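Local coordinates for protein nucleoside phosphorylase, putative (Trypanosoma brucei, PDB 3BJE) that acts as a homodimeric uridine phosphorylase, splitting uridine with phosphate into uracil and ribose 1-phosphate, and carries a calcium ion, at residues Tyr177-Arg182 / Ile298-Asp303; Asp235-Val240 / Met335-Lys340. All coordinates share one frame; numbering follows the deposited sequence.

Contact 1. Residues Tyr177-Arg182 / Ile298-Asp303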
# COMPACT_ATOMS: atom_id res chain seq x y z
N TYR A 177 14.64 -1.53 6.19
CA TYR A 177 15.70 -0.54 6.11
C TYR A 177 16.32 -0.31 7.49
O TYR A 177 16.65 0.82 7.88
CB TYR A 177 15.15 0.76 5.56
CG TYR A 177 14.67 0.67 4.13
CD1 TYR A 177 15.41 1.20 3.09
CD2 TYR A 177 13.47 0.04 3.81
CE1 TYR A 177 14.99 1.10 1.79
CE2 TYR A 177 13.03 -0.07 2.50
CZ TYR A 177 13.80 0.48 1.48
OH TYR A 177 13.40 0.43 0.16
N SER A 178 16.53 -1.43 8.21
CA SER A 178 17.15 -1.46 9.54
C SER A 178 16.48 -0.61 10.63
O SER A 178 17.13 -0.26 11.61
CB SER A 178 18.62 -1.07 9.43
OG SER A 178 19.31 -1.94 8.55
N ALA A 179 15.19 -0.32 10.50
CA ALA A 179 14.52 0.52 11.52
C ALA A 179 14.52 -0.15 12.89
O ALA A 179 14.50 0.54 13.91
CB ALA A 179 13.12 0.89 11.09
N GLY A 180 14.59 -1.48 12.92
CA GLY A 180 14.54 -2.22 14.17
C GLY A 180 15.82 -2.12 14.97
O GLY A 180 15.81 -2.41 16.17
N THR A 181 16.92 -1.71 14.33
CA THR A 181 18.24 -1.69 14.97
C THR A 181 18.95 -0.34 14.96
O THR A 181 19.86 -0.12 15.77
CB THR A 181 19.21 -2.73 14.35
OG1 THR A 181 19.31 -2.51 12.94
CG2 THR A 181 18.72 -4.15 14.62
N ARG A 182 18.58 0.57 14.06
CA ARG A 182 19.26 1.85 13.97
C ARG A 182 18.93 2.74 15.16
O ARG A 182 17.79 2.81 15.59
CB ARG A 182 18.94 2.55 12.65
CG ARG A 182 19.77 1.99 11.52
CD ARG A 182 19.29 2.43 10.17
NE ARG A 182 19.19 3.87 10.01
CZ ARG A 182 20.21 4.68 9.74
NH1 ARG A 182 21.45 4.21 9.63
NH2 ARG A 182 19.99 5.99 9.58
N ILE A 298 7.56 8.01 4.97
CA ILE A 298 8.04 9.25 4.37
C ILE A 298 9.13 9.83 5.23
O ILE A 298 10.18 10.24 4.74
CB ILE A 298 6.91 10.29 4.25
CG1 ILE A 298 5.94 9.86 3.16
CG2 ILE A 298 7.45 11.69 3.95
CD1 ILE A 298 4.66 10.70 3.15
N CYS A 299 8.85 9.96 6.54
CA CYS A 299 9.83 10.53 7.45
C CYS A 299 11.11 9.68 7.56
O CYS A 299 12.23 10.19 7.51
CB CYS A 299 9.20 10.72 8.83
SG CYS A 299 7.98 12.05 8.85
N TYR A 300 10.93 8.38 7.75
CA TYR A 300 12.07 7.49 7.96
C TYR A 300 12.97 7.37 6.74
O TYR A 300 14.20 7.50 6.84
CB TYR A 300 11.59 6.10 8.39
CG TYR A 300 12.73 5.18 8.76
CD1 TYR A 300 13.18 5.07 10.07
CD2 TYR A 300 13.39 4.45 7.78
CE1 TYR A 300 14.25 4.24 10.39
CE2 TYR A 300 14.45 3.61 8.09
CZ TYR A 300 14.89 3.52 9.40
OH TYR A 300 15.94 2.70 9.72
N LEU A 301 12.38 7.07 5.60
CA LEU A 301 13.16 6.85 4.39
C LEU A 301 13.77 8.18 3.90
O LEU A 301 14.91 8.19 3.46
CB LEU A 301 12.28 6.24 3.32
CG LEU A 301 11.78 4.81 3.64
CD1 LEU A 301 10.85 4.31 2.54
CD2 LEU A 301 12.93 3.82 3.75
N SER A 302 13.04 9.30 4.03
CA SER A 302 13.60 10.61 3.64
C SER A 302 14.79 10.95 4.53
O SER A 302 15.86 11.37 4.03
CB SER A 302 12.55 11.72 3.67
OG SER A 302 11.52 11.48 2.73
N ASP A 303 14.63 10.78 5.84
CA ASP A 303 15.71 11.08 6.76
C ASP A 303 16.92 10.21 6.45
O ASP A 303 18.06 10.69 6.49
CB ASP A 303 15.27 10.93 8.21
CG ASP A 303 16.44 11.00 9.16
OD1 ASP A 303 16.85 12.14 9.51
OD2 ASP A 303 16.97 9.93 9.52

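Contact 2. Residues Asp235-Val240 / Met335-Lys340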
# COMPACT_ATOMS: atom_id res chain seq x y z
N ASP A 235 -12.46 31.83 6.69
CA ASP A 235 -11.25 31.48 5.93
C ASP A 235 -10.07 31.13 6.85
O ASP A 235 -8.95 30.97 6.37
CB ASP A 235 -10.88 32.63 4.96
CG ASP A 235 -9.71 32.28 4.01
OD1 ASP A 235 -9.66 31.14 3.47
OD2 ASP A 235 -8.84 33.15 3.78
N LYS A 236 -10.30 31.03 8.16
CA LYS A 236 -9.23 30.60 9.08
C LYS A 236 -8.96 29.09 8.96
O LYS A 236 -9.87 28.32 8.64
CB LYS A 236 -9.56 30.93 10.53
CG LYS A 236 -9.82 32.41 10.80
CD LYS A 236 -8.55 33.24 10.86
CE LYS A 236 -8.89 34.70 11.20
NZ LYS A 236 -7.69 35.60 11.22
N GLN A 237 -7.74 28.69 9.25
CA GLN A 237 -7.38 27.27 9.25
C GLN A 237 -6.77 26.91 10.59
O GLN A 237 -5.74 27.45 10.96
CB GLN A 237 -6.38 26.93 8.13
CG GLN A 237 -6.01 25.44 8.06
CD GLN A 237 -7.21 24.54 7.84
OE1 GLN A 237 -8.00 24.76 6.91
NE2 GLN A 237 -7.37 23.52 8.69
N GLN A 238 -7.44 26.02 11.32
CA GLN A 238 -6.92 25.54 12.58
C GLN A 238 -5.88 24.47 12.30
O GLN A 238 -6.00 23.72 11.33
CB GLN A 238 -8.05 25.00 13.46
CG GLN A 238 -9.06 26.08 13.90
CD GLN A 238 -10.21 25.54 14.75
OE1 GLN A 238 -10.94 24.63 14.33
NE2 GLN A 238 -10.39 26.11 15.94
N TYR A 239 -4.86 24.41 13.15
CA TYR A 239 -3.85 23.37 13.07
C TYR A 239 -3.37 22.92 14.45
O TYR A 239 -3.55 23.62 15.45
CB TYR A 239 -2.66 23.82 12.22
CG TYR A 239 -1.75 24.85 12.85
CD1 TYR A 239 -0.54 24.48 13.44
CD2 TYR A 239 -2.08 26.18 12.83
CE1 TYR A 239 0.31 25.43 14.00
CE2 TYR A 239 -1.25 27.15 13.40
CZ TYR A 239 -0.05 26.77 13.98
OH TYR A 239 0.78 27.73 14.53
N VAL A 240 -2.79 21.73 14.45
CA VAL A 240 -2.20 21.11 15.63
C VAL A 240 -0.88 20.46 15.23
O VAL A 240 -0.69 20.12 14.06
CB VAL A 240 -3.16 20.05 16.25
CG1 VAL A 240 -4.46 20.70 16.72
CG2 VAL A 240 -3.47 18.90 15.28
N MET A 335 -9.28 21.88 2.26
CA MET A 335 -8.16 21.44 1.44
C MET A 335 -7.63 22.59 0.60
O MET A 335 -6.42 22.70 0.42
CB MET A 335 -8.56 20.24 0.57
CG MET A 335 -7.38 19.53 -0.10
SD MET A 335 -6.11 18.93 1.05
CE MET A 335 -6.94 17.54 1.84
N LYS A 336 -8.50 23.48 0.12
CA LYS A 336 -8.05 24.64 -0.65
C LYS A 336 -7.14 25.54 0.20
O LYS A 336 -6.10 25.98 -0.27
CB LYS A 336 -9.23 25.42 -1.24
CG LYS A 336 -9.92 24.65 -2.36
CD LYS A 336 -11.01 25.45 -3.05
CE LYS A 336 -12.02 24.51 -3.75
NZ LYS A 336 -11.37 23.43 -4.56
N ARG A 337 -7.51 25.77 1.46
CA ARG A 337 -6.68 26.58 2.36
C ARG A 337 -5.34 25.90 2.60
O ARG A 337 -4.30 26.53 2.62
CB ARG A 337 -7.37 26.81 3.70
CG ARG A 337 -8.64 27.63 3.63
CD ARG A 337 -9.13 27.97 5.02
NE ARG A 337 -9.69 26.81 5.71
CZ ARG A 337 -10.97 26.44 5.65
NH1 ARG A 337 -11.87 27.13 4.95
NH2 ARG A 337 -11.36 25.36 6.31
N CYS A 338 -5.39 24.59 2.82
CA CYS A 338 -4.20 23.85 3.21
C CYS A 338 -3.23 23.68 2.04
O CYS A 338 -2.02 23.62 2.26
CB CYS A 338 -4.59 22.50 3.81
SG CYS A 338 -5.44 22.71 5.39
N ILE A 339 -3.77 23.58 0.82
CA ILE A 339 -2.91 23.52 -0.36
C ILE A 339 -2.05 24.77 -0.43
O ILE A 339 -0.84 24.68 -0.61
CB ILE A 339 -3.70 23.35 -1.67
CG1 ILE A 339 -4.31 21.95 -1.75
CG2 ILE A 339 -2.79 23.58 -2.90
CD1 ILE A 339 -5.40 21.82 -2.80
N LYS A 340 -2.67 25.94 -0.27
CA LYS A 340 -1.92 27.19 -0.31
C LYS A 340 -0.89 27.25 0.81
O LYS A 340 0.25 27.65 0.60
CB LYS A 340 -2.85 28.40 -0.22
CG LYS A 340 -2.12 29.69 -0.50
CD LYS A 340 -3.04 30.90 -0.45
CE LYS A 340 -2.26 32.19 -0.69
NZ LYS A 340 -1.11 32.32 0.25
O HOH W 1 -11.49 29.48 3.00
O HOH W 2 -10.91 23.57 8.40

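Contact 1. Residues Tyr177-Arg182 / Ile298-Asp303
The phenol OH of Tyr-300 gives its proton to the backbone O of Tyr-177 over 2.7 Å, and this is the bond that ties a helix to a distant loop. The donor stands above the carbonyl plane and not on a lone pair. Tyr-300 gets there because its CG is anti to the backbone N (chi1 -174°), which sends the ring straight off helix 295-305 into the turn formed by Tyr-177-Arg-182. Within that turn Ser-178 O accepts from both Thr-181 N and Arg-182 N. Ala-179 packs beside the phenol, its CB 3.6 Å from Tyr-300 CZ. Arg-182 runs alongside with CD 3.4 Å from Tyr-300 OH, and the bend that follows at chi3 turns its guanidinium. The guanidinium plane is turned 87° from the ring, with the phenol oxygen near its edge.

In the nucleoside phosphorylase fold, helices pack around a β-structured core, and here one of them receives the loop between strand 161-169 and helix 186-198 at the dimer interface. The next residue, Leu-301, places CD2 over the centre of the Tyr-177 ring in a CH-pi contact, 3.6 Å from the centroid and 12° off the normal. The hydroxyl of that ring is hydrogen-bonded to Glu-101 and Asn-105 of helix 97-112, whose first turn carries the calcium ligands Asp-98 and Asn-99. Phe-261 of the second subunit meets the Tyr-177 ring edge-to-face, while Ser-178 OG is hydrogen-bonded to His-264 O of that subunit.

Contact 2. Residues Asp235-Val240 / Met335-Lys340
Gln-237 and Arg-337 face each other with their CA atoms 7.0 Å apart, where the extended chain leading into strand 239-246 passes the C-terminal helix 329-348. This is helix-on-sheet packing in the phosphorylase fold: the same helix lies on strands 142-151 and 161-169 through Met-335, Cys-338 and Ile-339, and Arg-337 reaches from it to the approach of a neighbouring strand. The principal bond runs from Arg-337 NE to Gln-237 OE1, 2.9 Å long and fairly straight at 162°. Its acceptor lies close to the guanidinium plane, and the amide is turned just 23° from that plane. A weak second bond comes from NH2 to the same oxygen, so two N-H groups of one side chain converge on OE1.

CD of Arg-337 lies 3.3 Å from Asp-235 O, and a bend at chi3 (-73°) then turns NE and the guanidinium toward Gln-237. Lys-236 O sits over one guanidinium face, off-centre toward its rim, without a hydrogen bond to NE. The amide of Gln-237 is held from its other end as well: NE2 donates to Gln-238 O, in the carbonyl plane on a lone pair, and also to Leu-159 O. With both ends engaged, its rotation is well fixed. Cys-338 SG lies over one face of this amide, 3.5 Å from Gln-237 CD. The Asp-235 carboxylate does not touch the guanidinium directly; one water donates to OD1 and accepts from Arg-337 NH1, 3.1 Å away, bridging the two charged groups.

Overall arrangement
Contacts 1 and 2 lie on opposite sides of the chain's centre, with their centres 30 Å apart and nearest atoms about 13 Å apart. Their segments alternate in sequence, 177-182, 235-240, 298-303, 335-340, so each contact joins a piece from the middle of the chain to a helix nearer the C-terminus, all within the phosphorylase-superfamily part of the chain. Between helices 295-305 and 329-348 come strand 308-318, which pairs with strands 142-151 and 161-169, and the short strand 324-325. Contact 1 belongs to the dimer interface and neighbours the calcium-bearing helix, whereas contact 2 is intrachain packing that no other subunit of the assembly touches, away from the substrate and calcium sites.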